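Local coordinates for protein ribokinase (Arabidopsis thaliana, PDB 6ILS) that phosphorylates D-ribose at O-5 with ATP and a divalent metal, supplying ribose 5-phosphate for nucleotide and amino acid synthesis and the pentose phosphate pathway, at residues B[8-12]-B[143-147]; B[93-99]-B[110-116]; B[122-126]-B[149-153]. All blocks are in the same frame, centred on the assembly; numbering follows the deposited sequence.

Contacts 1 and 2 are buried beside the sugar, whereas contact 3 is only partly buried and lies further out. Contact 1 joins the loops after two neighbouring parallel strands of the large sheet; its chemistry is mixed, a carboxylate that reaches the ribose backed by apolar packing. Contact 2 belongs to the small lid sheet: ladder bonds, glycines and an imidazole packed on valine, with the second subunit alongside. The two meet where Asn12 packs against Gly96 and His97. Contact 3 fastens a loop, through one amide and an apolar patch, to helix 147-158, which begins at the end of segment 143-147. It touches contact 1, Ile145 on Asn150 and Val8 on Val153, but not contact 2.

Contact 1: residues B[8-12]-B[143-147]; sequences VGSAN and REIPD. With RIB (alpha-D-ribofuranose), chain F.
The carboxylate of Glu144 is shared between protein and sugar: OE1 takes a very short hydrogen bond from Ser10 OG (2.5 Å), while OE2 accepts one from ribose O1 (2.6 Å). The second flat group, the guanidinium of Arg143, turns to its own segment. Asp147 lies at its edge and in its plane, and NH2 of Arg143 forms a nearly straight hydrogen bond, part of a salt bridge, to Asp147 OD1 (2.7 Å, 173°), which ties the end of strand 138-143 to the start of the following helix. Glu144 reaches the sugar because its chain is extended beyond CG (chi2 -168°), a length aspartate lacks. Serine suits position 10 because its small hydroxyl, set between the backbone N and the carbonyl carbon (chi1 58°), faces Glu144 OE1 and accepts from Gly42 N. Behind this the contact turns apolar. Ile145 CG2 lies 3.4 Å from Gly9 C, and the side chains of Ile145 and Val8 cross at about a right angle, with CD1 of Ile145 4.1 Å from Val8 CG1. Gly9 has backbone angles at which a CB would be jammed against the carbonyl oxygen of Val8. Glu144 OE1 takes a further bond from Lys41 N, and Lys41 NZ binds the ribose, as does Asp259. Ser10 OG, in the second shell, and Lys41 N probably hold the carboxylate in position and so help fix where ribose O1 sits.

Contact 2: residues B[93-99]-B[110-116]; sequences EPTGHAV and IIIVGGA
The imidazole of His97 and the side chain of Val113 lie side by side, pointing the same way from one face of the sheet. His97 CG sits between the backbone N and the carbonyl carbon (chi1 46°), which lays the ring beside Val113. Val113 CB stands over the ring centre, 3.7 Å from the centroid and 13° off the ring normal, a CH-pi contact. Its methyls divide the ring: CG1 rests 3.5 Å from His97 CE1, and CG2 3.4 Å from His97 NE2. A bond in the ring plane, from His97 ND1 to Thr95 O (2.9 Å, 163°), fixes the rotation of the imidazole, whereas the buried NE2 has no polar partner. With the ring cut back to an alanine here, Val113 would probably lose the packing over its CB and methyls, and Thr95 O would be left without its side-chain donor. Val99 and Ile111 share this face. On the other, Ala98 CB meets Ile112 CG1 at 3.7 Å; Ala98 also lies about 4 Å (nearest side-chain atoms) from the bound ribose, where a small side chain probably suits. Paired backbone bonds link His97 with Val113 and Val99 with Ile111, and Val113 N to His97 O is short at 2.6 Å. Where the ladder ends, glycines are needed: a CB on Gly96 would collide with Gly114 O, and one on Gly115, whose phi is positive, with Pro94 O. This is an antiparallel beta hairpin in the four-stranded lid of a PfkB sugar kinase; residues 110-112 carry it across the dimer interface in a parallel ladder with the second subunit.

Contact 3: residues B[122-126]-B[149-153]; sequences PEIMS and INIQV
Met125 can be traced atom by atom across helix 147-158, beginning at CB, which lies 3.7 Å from Gln152 OE1. Next comes CG, closer to the same oxygen at 3.5 Å and also beside CD1 of Ile149. Bends at chi2 (-84°) and chi3 then fold the chain down onto the helix, where SD meets Ile149 CD1 at 3.9 Å with the two side chains at about a right angle. The tip, CE, ends 4.3 Å from Val153 CG2. Gln152 and Val153 follow Ile149 by three and four residues, so all three lie toward one side of the helix. This helix makes the beta-alpha-beta crossover between the parallel strands 138-143 and 164-170 of the large Rossmann-like sheet of the ribokinase fold; Val153 packs inward on Val139 and Leu141. The flexible, unbranched methionine suits a place where a loop must follow such a surface. Glutamine suits position 152 because its amide offers both an acceptor and a donor on an extended arm: OE1 accepts an almost straight bond from Met125 N (2.9 Å, 174°), while NE2 donates to Glu123 O (3.2 Å), tilted from the carbonyl plane. Two backbone groups of the loop are thus satisfied by one side chain, and Ser148 OG, also bonded to NE2, probably helps hold the amide's rotation. Ile149 CD1 also touches Pro122 O at 3.5 Å, and Trp121 packs against the same isoleucine.

Contact 1: residues B[8-12]-B[143-147]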
# COMPACT_ATOMS: atom_id res chain seq x y z
N VAL B 8 21.12 -10.84 3.12
CA VAL B 8 20.95 -10.25 1.82
C VAL B 8 19.62 -10.72 1.29
O VAL B 8 19.38 -11.92 1.14
CB VAL B 8 22.09 -10.63 0.85
CG1 VAL B 8 21.91 -9.88 -0.49
CG2 VAL B 8 23.44 -10.30 1.48
N GLY B 9 18.71 -9.79 1.02
CA GLY B 9 17.42 -10.24 0.55
C GLY B 9 16.40 -9.14 0.42
O GLY B 9 16.75 -7.97 0.19
N SER B 10 15.14 -9.52 0.61
CA SER B 10 13.99 -8.69 0.28
C SER B 10 13.44 -7.83 1.41
O SER B 10 13.53 -8.19 2.58
CB SER B 10 12.86 -9.56 -0.20
OG SER B 10 12.54 -10.53 0.80
N ALA B 11 12.83 -6.71 1.03
CA ALA B 11 12.07 -5.87 1.94
C ALA B 11 10.76 -5.52 1.26
O ALA B 11 10.77 -5.06 0.14
CB ALA B 11 12.86 -4.61 2.31
N ASN B 12 9.64 -5.80 1.93
CA ASN B 12 8.29 -5.56 1.41
C ASN B 12 7.47 -4.72 2.37
O ASN B 12 7.56 -4.90 3.58
CB ASN B 12 7.51 -6.87 1.21
CG ASN B 12 8.06 -7.72 0.09
OD1 ASN B 12 8.59 -7.21 -0.89
ND2 ASN B 12 7.89 -9.03 0.22
N ARG B 143 14.45 -16.43 -1.29
CA ARG B 143 14.20 -16.41 -2.72
C ARG B 143 13.21 -15.34 -3.15
O ARG B 143 12.23 -15.62 -3.84
CB ARG B 143 13.76 -17.79 -3.17
CG ARG B 143 14.84 -18.80 -2.82
CD ARG B 143 14.94 -19.92 -3.82
NE ARG B 143 15.20 -19.46 -5.19
CZ ARG B 143 14.46 -19.85 -6.23
NH1 ARG B 143 13.42 -20.65 -6.03
NH2 ARG B 143 14.74 -19.42 -7.46
N GLU B 144 13.51 -14.11 -2.75
CA GLU B 144 12.68 -12.94 -3.07
C GLU B 144 13.53 -11.84 -3.70
O GLU B 144 13.09 -10.68 -3.79
CB GLU B 144 11.97 -12.44 -1.80
CG GLU B 144 10.93 -13.40 -1.26
CD GLU B 144 10.01 -12.79 -0.18
OE1 GLU B 144 10.45 -11.87 0.56
OE2 GLU B 144 8.85 -13.23 -0.10
N ILE B 145 14.74 -12.19 -4.11
CA ILE B 145 15.60 -11.33 -4.95
C ILE B 145 16.16 -12.24 -6.07
O ILE B 145 16.00 -13.47 -6.01
CB ILE B 145 16.75 -10.65 -4.15
CG1 ILE B 145 17.80 -11.68 -3.74
CG2 ILE B 145 16.22 -9.88 -2.93
CD1 ILE B 145 19.02 -11.12 -3.09
N PRO B 146 16.78 -11.65 -7.11
CA PRO B 146 17.14 -12.51 -8.25
C PRO B 146 18.13 -13.65 -7.95
O PRO B 146 19.06 -13.46 -7.19
CB PRO B 146 17.78 -11.52 -9.24
CG PRO B 146 17.10 -10.23 -8.94
CD PRO B 146 16.91 -10.22 -7.44
N ASP B 147 17.92 -14.80 -8.58
CA ASP B 147 18.85 -15.93 -8.51
C ASP B 147 20.30 -15.48 -8.72
O ASP B 147 21.21 -15.95 -8.04
CB ASP B 147 18.49 -17.00 -9.54
CG ASP B 147 17.24 -17.79 -9.18
OD1 ASP B 147 16.93 -17.91 -7.97
OD2 ASP B 147 16.56 -18.30 -10.09
O5 RIB F . 7.71 -14.55 5.54
C5 RIB F . 6.95 -13.38 5.61
C4 RIB F . 7.14 -12.61 4.47
O4 RIB F . 6.89 -13.37 3.20
C3 RIB F . 5.98 -11.52 4.48
O3 RIB F . 6.45 -10.35 5.31
C2 RIB F . 5.68 -11.30 3.28
O2 RIB F . 6.08 -9.95 2.81
C1 RIB F . 6.41 -12.48 2.36
O1 RIB F . 7.44 -11.94 1.61

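Contact 2: residues B[93-99]-B[110-116]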
# COMPACT_ATOMS: atom_id res chain seq x y z
N GLU B 93 12.48 2.48 -9.31
CA GLU B 93 11.70 1.28 -8.97
C GLU B 93 10.99 1.51 -7.65
O GLU B 93 11.54 2.18 -6.77
CB GLU B 93 12.61 0.04 -8.88
CG GLU B 93 13.32 -0.33 -10.17
CD GLU B 93 12.38 -0.91 -11.21
OE1 GLU B 93 11.23 -1.26 -10.86
OE2 GLU B 93 12.79 -1.03 -12.39
N PRO B 94 9.78 0.96 -7.49
CA PRO B 94 9.09 1.06 -6.20
C PRO B 94 9.63 0.04 -5.20
O PRO B 94 10.07 -1.03 -5.63
CB PRO B 94 7.64 0.74 -6.56
CG PRO B 94 7.76 -0.21 -7.71
CD PRO B 94 9.01 0.16 -8.47
N THR B 95 9.62 0.37 -3.91
CA THR B 95 9.86 -0.63 -2.86
C THR B 95 8.91 -1.80 -3.11
O THR B 95 7.74 -1.59 -3.43
CB THR B 95 9.65 -0.02 -1.45
OG1 THR B 95 10.59 1.04 -1.24
CG2 THR B 95 9.79 -1.06 -0.32
N GLY B 96 9.41 -3.02 -2.99
CA GLY B 96 8.56 -4.19 -3.17
C GLY B 96 7.41 -4.19 -2.17
O GLY B 96 7.51 -3.66 -1.07
N HIS B 97 6.30 -4.77 -2.58
CA HIS B 97 5.18 -4.87 -1.67
C HIS B 97 4.34 -6.08 -2.00
O HIS B 97 4.46 -6.67 -3.08
CB HIS B 97 4.34 -3.57 -1.69
CG HIS B 97 4.03 -3.05 -3.06
ND1 HIS B 97 4.98 -2.44 -3.85
CD2 HIS B 97 2.86 -2.98 -3.75
CE1 HIS B 97 4.42 -2.06 -4.99
NE2 HIS B 97 3.13 -2.37 -4.95
N ALA B 98 3.51 -6.47 -1.03
CA ALA B 98 2.65 -7.64 -1.15
C ALA B 98 1.24 -7.28 -0.68
O ALA B 98 1.05 -6.88 0.47
CB ALA B 98 3.20 -8.79 -0.33
N VAL B 99 0.27 -7.41 -1.57
CA VAL B 99 -1.13 -7.24 -1.19
C VAL B 99 -1.67 -8.56 -0.65
O VAL B 99 -1.86 -9.51 -1.40
CB VAL B 99 -1.98 -6.77 -2.37
CG1 VAL B 99 -3.45 -6.68 -1.96
CG2 VAL B 99 -1.48 -5.42 -2.87
N ILE B 110 -2.51 -13.78 -2.11
CA ILE B 110 -1.43 -12.80 -2.11
C ILE B 110 -0.96 -12.41 -3.50
O ILE B 110 -0.77 -13.26 -4.37
CB ILE B 110 -0.23 -13.33 -1.29
CG1 ILE B 110 -0.64 -13.51 0.18
CG2 ILE B 110 0.97 -12.38 -1.40
CD1 ILE B 110 0.50 -13.78 1.12
N ILE B 111 -0.82 -11.10 -3.72
CA ILE B 111 -0.16 -10.55 -4.91
C ILE B 111 1.15 -9.90 -4.50
O ILE B 111 1.17 -8.99 -3.66
CB ILE B 111 -1.04 -9.51 -5.63
CG1 ILE B 111 -2.42 -10.09 -5.95
CG2 ILE B 111 -0.35 -9.02 -6.90
CD1 ILE B 111 -3.27 -9.18 -6.81
N ILE B 112 2.26 -10.37 -5.07
CA ILE B 112 3.57 -9.84 -4.70
C ILE B 112 4.17 -9.00 -5.82
O ILE B 112 4.23 -9.43 -6.98
CB ILE B 112 4.54 -10.98 -4.29
CG1 ILE B 112 4.27 -11.36 -2.84
CG2 ILE B 112 6.00 -10.54 -4.45
CD1 ILE B 112 5.16 -12.42 -2.27
N VAL B 113 4.55 -7.77 -5.48
CA VAL B 113 5.23 -6.89 -6.41
C VAL B 113 6.71 -6.91 -6.09
O VAL B 113 7.12 -6.54 -4.98
CB VAL B 113 4.70 -5.43 -6.33
CG1 VAL B 113 5.46 -4.53 -7.30
CG2 VAL B 113 3.21 -5.39 -6.60
N GLY B 114 7.52 -7.36 -7.05
CA GLY B 114 8.95 -7.49 -6.83
C GLY B 114 9.61 -6.16 -6.59
O GLY B 114 10.41 -6.00 -5.65
N GLY B 115 9.28 -5.19 -7.43
CA GLY B 115 9.84 -3.87 -7.32
C GLY B 115 11.35 -3.85 -7.24
O GLY B 115 12.04 -4.59 -7.95
N ALA B 116 11.87 -3.01 -6.34
CA ALA B 116 13.31 -2.85 -6.16
C ALA B 116 13.97 -4.16 -5.75
O ALA B 116 15.16 -4.37 -6.02
CB ALA B 116 13.59 -1.77 -5.13

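Contact 3: residues B[122-126]-B[149-153]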
# COMPACT_ATOMS: atom_id res chain seq x y z
N PRO B 122 22.54 -4.46 -9.15
CA PRO B 122 23.42 -4.38 -10.32
C PRO B 122 23.53 -5.74 -11.00
O PRO B 122 23.30 -6.77 -10.36
CB PRO B 122 24.76 -3.96 -9.72
CG PRO B 122 24.74 -4.58 -8.36
CD PRO B 122 23.29 -4.53 -7.89
N GLU B 123 23.86 -5.74 -12.28
CA GLU B 123 24.08 -6.98 -13.01
C GLU B 123 25.20 -7.78 -12.34
O GLU B 123 25.10 -9.00 -12.19
CB GLU B 123 24.41 -6.68 -14.48
CG GLU B 123 25.03 -7.86 -15.23
CD GLU B 123 25.16 -7.61 -16.72
OE1 GLU B 123 24.53 -6.65 -17.23
OE2 GLU B 123 25.89 -8.37 -17.39
N ILE B 124 26.25 -7.07 -11.96
CA ILE B 124 27.36 -7.65 -11.21
C ILE B 124 27.54 -6.89 -9.91
O ILE B 124 27.63 -5.67 -9.91
CB ILE B 124 28.69 -7.59 -12.00
CG1 ILE B 124 28.53 -8.24 -13.38
CG2 ILE B 124 29.81 -8.24 -11.21
CD1 ILE B 124 28.11 -9.69 -13.31
N MET B 125 27.57 -7.62 -8.80
CA MET B 125 27.78 -6.98 -7.51
C MET B 125 29.18 -6.42 -7.42
O MET B 125 30.14 -7.12 -7.70
CB MET B 125 27.56 -7.99 -6.38
CG MET B 125 26.17 -8.59 -6.37
SD MET B 125 25.03 -7.51 -5.51
CE MET B 125 25.55 -7.79 -3.82
N SER B 126 29.29 -5.15 -7.03
CA SER B 126 30.62 -4.56 -6.84
C SER B 126 31.27 -5.14 -5.60
O SER B 126 30.58 -5.62 -4.70
CB SER B 126 30.53 -3.04 -6.71
OG SER B 126 30.15 -2.67 -5.40
N ILE B 149 21.84 -12.65 -8.12
CA ILE B 149 22.40 -11.99 -6.96
C ILE B 149 22.69 -12.99 -5.85
O ILE B 149 23.75 -12.93 -5.22
CB ILE B 149 21.43 -10.89 -6.46
CG1 ILE B 149 21.23 -9.84 -7.56
CG2 ILE B 149 21.95 -10.25 -5.18
CD1 ILE B 149 22.52 -9.18 -7.99
N ASN B 150 21.76 -13.92 -5.60
CA ASN B 150 22.02 -14.94 -4.58
C ASN B 150 23.25 -15.77 -4.90
O ASN B 150 24.03 -16.11 -4.02
CB ASN B 150 20.82 -15.88 -4.43
CG ASN B 150 19.75 -15.31 -3.51
OD1 ASN B 150 20.04 -14.52 -2.62
ND2 ASN B 150 18.52 -15.72 -3.74
N ILE B 151 23.42 -16.09 -6.18
CA ILE B 151 24.57 -16.91 -6.60
C ILE B 151 25.87 -16.17 -6.34
O ILE B 151 26.79 -16.71 -5.74
CB ILE B 151 24.44 -17.31 -8.09
CG1 ILE B 151 23.36 -18.38 -8.23
CG2 ILE B 151 25.78 -17.83 -8.61
CD1 ILE B 151 22.91 -18.63 -9.64
N GLN B 152 25.92 -14.89 -6.70
CA GLN B 152 27.12 -14.10 -6.49
C GLN B 152 27.48 -13.95 -5.01
O GLN B 152 28.65 -13.96 -4.64
CB GLN B 152 26.97 -12.72 -7.14
CG GLN B 152 26.81 -12.77 -8.66
CD GLN B 152 26.59 -11.39 -9.26
OE1 GLN B 152 27.39 -10.47 -9.07
NE2 GLN B 152 25.47 -11.23 -9.97
N VAL B 153 26.47 -13.78 -4.16
CA VAL B 153 26.74 -13.63 -2.73
C VAL B 153 27.28 -14.94 -2.14
O VAL B 153 28.28 -14.95 -1.42
CB VAL B 153 25.46 -13.19 -1.98
CG1 VAL B 153 25.64 -13.32 -0.46
CG2 VAL B 153 25.09 -11.77 -2.36